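PDB 4XYH: kinetochore protein Mis16 from Schizosaccharomyces japonicus, which binds histone H4 and the Scm3 chaperone of the centromeric histone CENP-A, and probably thereby helps bring CENP-A to centromeres. Local coordinates for residues A176-H181 and I223-V228. Residues are numbered along the deposited sequence; the frame is centred on the assembly and turned at random.
Sequences ACLRHH and IDVAPV
C177 sits between I223 and V225, bonding to both through its backbone, and R179 extends the parallel pairing of 176-178 with 223-225. C177 N donates to I223 O (2.8 Å). C177 O accepts from V225 N (2.9 Å). Just past the strand end, R179 N donates to V225 O at 3.0 Å in an almost straight bond. The neighbouring backbone groups of A176 and L178 turn the other way, to I158 and G156 of strand 156-160, so the strand is bonded along both edges. On the largely buried face, small A176 lets I223 CG1 come close, while L178 lies alongside V225, its CD2 3.8 Å from V225 CB; leucine and beta-branched valine suit this apolar layer. On the face of C177 and D224 a charged pair lies by the sulfur. With CG anti to its carbonyl carbon (chi1 -39°) and a bend at chi3, the long R179 chain folds back, its guanidinium centred over C177 SG, toward exposed D224. R179 NH1 points almost straight at D224 OD1 (3.0 Å), in the guanidinium plane; this salt bridge comes from the syn side, 29° out of the carboxylate plane. Farther on, P227, lacking an N-H, offers an apolar ring to H180 and W210, its CG 3.5 Å from H180 CD2; an alanine here would probably leave the imidazole without this apolar neighbour and freer to turn. Beyond the contact, H181 hydrogen-bonds through ND1 to D204 OD2 and NE2 to T200 OG1. Here 223-225 adds a parallel outer strand to one blade, and its chain runs on into strand 229-231 of the next, an elaboration of the WD40 beta-propeller.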
ATOM      1  N   ALA A 176      11.527 -18.348  -6.039  1.00 24.42           N
ATOM      2  CA  ALA A 176      12.758 -17.593  -6.303  1.00 21.53           C
ATOM      3  C   ALA A 176      13.057 -16.687  -5.126  1.00 20.96           C
ATOM      4  O   ALA A 176      12.153 -16.262  -4.416  1.00 18.88           O
ATOM      5  CB  ALA A 176      12.652 -16.771  -7.577  1.00 16.47           C
ATOM      6  N   CYS A 177      14.337 -16.404  -4.916  1.00 22.21           N
ATOM      7  CA  CYS A 177      14.769 -15.465  -3.898  1.00 20.34           C
ATOM      8  C   CYS A 177      15.578 -14.350  -4.543  1.00 21.91           C
ATOM      9  O   CYS A 177      16.559 -14.627  -5.229  1.00 20.03           O
ATOM     10  CB  CYS A 177      15.599 -16.167  -2.829  1.00 20.15           C
ATOM     11  SG  CYS A 177      16.213 -15.028  -1.581  1.00 23.68           S
ATOM     12  N   LEU A 178      15.151 -13.102  -4.342  1.00 20.58           N
ATOM     13  CA  LEU A 178      15.868 -11.939  -4.872  1.00 19.95           C
ATOM     14  C   LEU A 178      16.926 -11.498  -3.869  1.00 21.51           C
ATOM     15  O   LEU A 178      16.587 -10.949  -2.817  1.00 18.30           O
ATOM     16  CB  LEU A 178      14.910 -10.795  -5.152  1.00 18.51           C
ATOM     17  CG  LEU A 178      13.613 -11.237  -5.835  1.00 22.41           C
ATOM     18  CD1 LEU A 178      12.656 -10.073  -5.889  1.00 17.24           C
ATOM     19  CD2 LEU A 178      13.883 -11.760  -7.237  1.00 16.38           C
ATOM     20  N   ARG A 179      18.200 -11.730  -4.187  1.00 20.65           N
ATOM     21  CA  ARG A 179      19.252 -11.605  -3.171  1.00 25.36           C
ATOM     22  C   ARG A 179      20.222 -10.462  -3.327  1.00 30.09           C
ATOM     23  O   ARG A 179      21.370 -10.711  -3.699  1.00 51.79           O
ATOM     24  CB  ARG A 179      20.106 -12.874  -3.110  1.00 25.46           C
ATOM     25  CG  ARG A 179      19.357 -14.133  -3.264  1.00 31.70           C
ATOM     26  CD  ARG A 179      20.126 -15.280  -2.664  1.00 34.56           C
ATOM     27  NE  ARG A 179      19.977 -15.287  -1.218  1.00 42.58           N
ATOM     28  CZ  ARG A 179      19.412 -16.252  -0.498  1.00 34.06           C
ATOM     29  NH1 ARG A 179      18.938 -17.357  -1.060  1.00 32.21           N
ATOM     30  NH2 ARG A 179      19.345 -16.098   0.810  1.00 35.82           N
ATOM     31  N   HIS A 180      19.816  -9.245  -2.994  1.00 26.22           N
ATOM     32  CA  HIS A 180      20.799  -8.173  -2.860  1.00 25.03           C
ATOM     33  C   HIS A 180      20.749  -7.386  -1.550  1.00 25.95           C
ATOM     34  O   HIS A 180      21.769  -7.072  -0.953  1.00 24.84           O
ATOM     35  CB  HIS A 180      20.664  -7.169  -3.998  1.00 24.63           C
ATOM     36  CG  HIS A 180      21.914  -6.381  -4.240  1.00 30.02           C
ATOM     37  ND1 HIS A 180      22.126  -5.133  -3.696  1.00 23.86           N
ATOM     38  CD2 HIS A 180      23.017  -6.663  -4.984  1.00 30.81           C
ATOM     39  CE1 HIS A 180      23.309  -4.681  -4.081  1.00 24.41           C
ATOM     40  NE2 HIS A 180      23.866  -5.587  -4.865  1.00 30.77           N
ATOM     41  N   HIS A 181      19.550  -6.992  -1.157  1.00 23.36           N
ATOM     42  CA  HIS A 181      19.358  -6.137   0.002  1.00 21.05           C
ATOM     43  C   HIS A 181      19.958  -6.722   1.275  1.00 23.67           C
ATOM     44  O   HIS A 181      19.960  -7.944   1.450  1.00 21.57           O
ATOM     45  CB  HIS A 181      17.857  -5.854   0.195  1.00 15.92           C
ATOM     46  CG  HIS A 181      17.288  -4.932  -0.836  1.00 20.16           C
ATOM     47  ND1 HIS A 181      17.691  -3.616  -0.962  1.00 21.63           N
ATOM     48  CD2 HIS A 181      16.339  -5.130  -1.784  1.00 16.50           C
ATOM     49  CE1 HIS A 181      17.020  -3.050  -1.952  1.00 23.76           C
ATOM     50  NE2 HIS A 181      16.193  -3.946  -2.468  1.00 17.48           N
ATOM     51  N   ILE A 223      15.148 -20.707  -7.023  1.00 28.01           N
ATOM     52  CA  ILE A 223      16.328 -20.160  -7.689  1.00 28.00           C
ATOM     53  C   ILE A 223      16.745 -18.824  -7.066  1.00 32.07           C
ATOM     54  O   ILE A 223      15.908 -18.089  -6.541  1.00 27.93           O
ATOM     55  CB  ILE A 223      16.102 -19.965  -9.201  1.00 28.36           C
ATOM     56  CG1 ILE A 223      15.012 -18.934  -9.457  1.00 29.50           C
ATOM     57  CG2 ILE A 223      15.724 -21.287  -9.868  1.00 31.50           C
ATOM     58  CD1 ILE A 223      14.780 -18.652 -10.941  1.00 29.84           C
ATOM     59  N   ASP A 224      18.045 -18.527  -7.113  1.00 33.42           N
ATOM     60  CA  ASP A 224      18.565 -17.218  -6.718  1.00 26.43           C
ATOM     61  C   ASP A 224      18.560 -16.239  -7.895  1.00 28.53           C
ATOM     62  O   ASP A 224      18.828 -16.612  -9.035  1.00 23.76           O
ATOM     63  CB  ASP A 224      19.974 -17.351  -6.154  1.00 24.96           C
ATOM     64  CG  ASP A 224      19.995 -18.054  -4.817  1.00 36.79           C
ATOM     65  OD1 ASP A 224      19.065 -17.829  -4.012  1.00 34.55           O
ATOM     66  OD2 ASP A 224      20.933 -18.842  -4.572  1.00 49.23           O
ATOM     67  N   VAL A 225      18.212 -14.988  -7.615  1.00 24.55           N
ATOM     68  CA  VAL A 225      18.157 -13.970  -8.649  1.00 24.32           C
ATOM     69  C   VAL A 225      18.967 -12.765  -8.195  1.00 23.75           C
ATOM     70  O   VAL A 225      18.894 -12.356  -7.033  1.00 22.19           O
ATOM     71  CB  VAL A 225      16.701 -13.547  -8.967  1.00 22.61           C
ATOM     72  CG1 VAL A 225      16.670 -12.430 -10.004  1.00 19.63           C
ATOM     73  CG2 VAL A 225      15.912 -14.734  -9.457  1.00 21.75           C
ATOM     74  N   ALA A 226      19.748 -12.221  -9.122  1.00 21.27           N
ATOM     75  CA  ALA A 226      20.569 -11.052  -8.867  1.00 22.07           C
ATOM     76  C   ALA A 226      19.893  -9.856  -9.522  1.00 22.93           C
ATOM     77  O   ALA A 226      19.155 -10.016 -10.496  1.00 21.85           O
ATOM     78  CB  ALA A 226      21.983 -11.249  -9.413  1.00 17.15           C
ATOM     79  N   PRO A 227      20.120  -8.652  -8.982  1.00 25.67           N
ATOM     80  CA  PRO A 227      19.433  -7.523  -9.613  1.00 22.70           C
ATOM     81  C   PRO A 227      20.015  -7.173 -10.969  1.00 23.04           C
ATOM     82  O   PRO A 227      21.167  -7.450 -11.231  1.00 26.19           O
ATOM     83  CB  PRO A 227      19.633  -6.375  -8.626  1.00 18.93           C
ATOM     84  CG  PRO A 227      20.765  -6.809  -7.718  1.00 24.02           C
ATOM     85  CD  PRO A 227      20.739  -8.301  -7.687  1.00 20.46           C
ATOM     86  N   VAL A 228      19.189  -6.585 -11.821  1.00 24.08           N
ATOM     87  CA  VAL A 228      19.615  -6.021 -13.090  1.00 22.74           C
ATOM     88  C   VAL A 228      20.279  -4.646 -12.883  1.00 26.11           C
ATOM     89  O   VAL A 228      21.256  -4.315 -13.548  1.00 26.49           O
ATOM     90  CB  VAL A 228      18.406  -5.927 -14.045  1.00 26.66           C
ATOM     91  CG1 VAL A 228      18.587  -4.844 -15.068  1.00 31.17           C
ATOM     92  CG2 VAL A 228      18.147  -7.289 -14.693  1.00 25.72           C
TER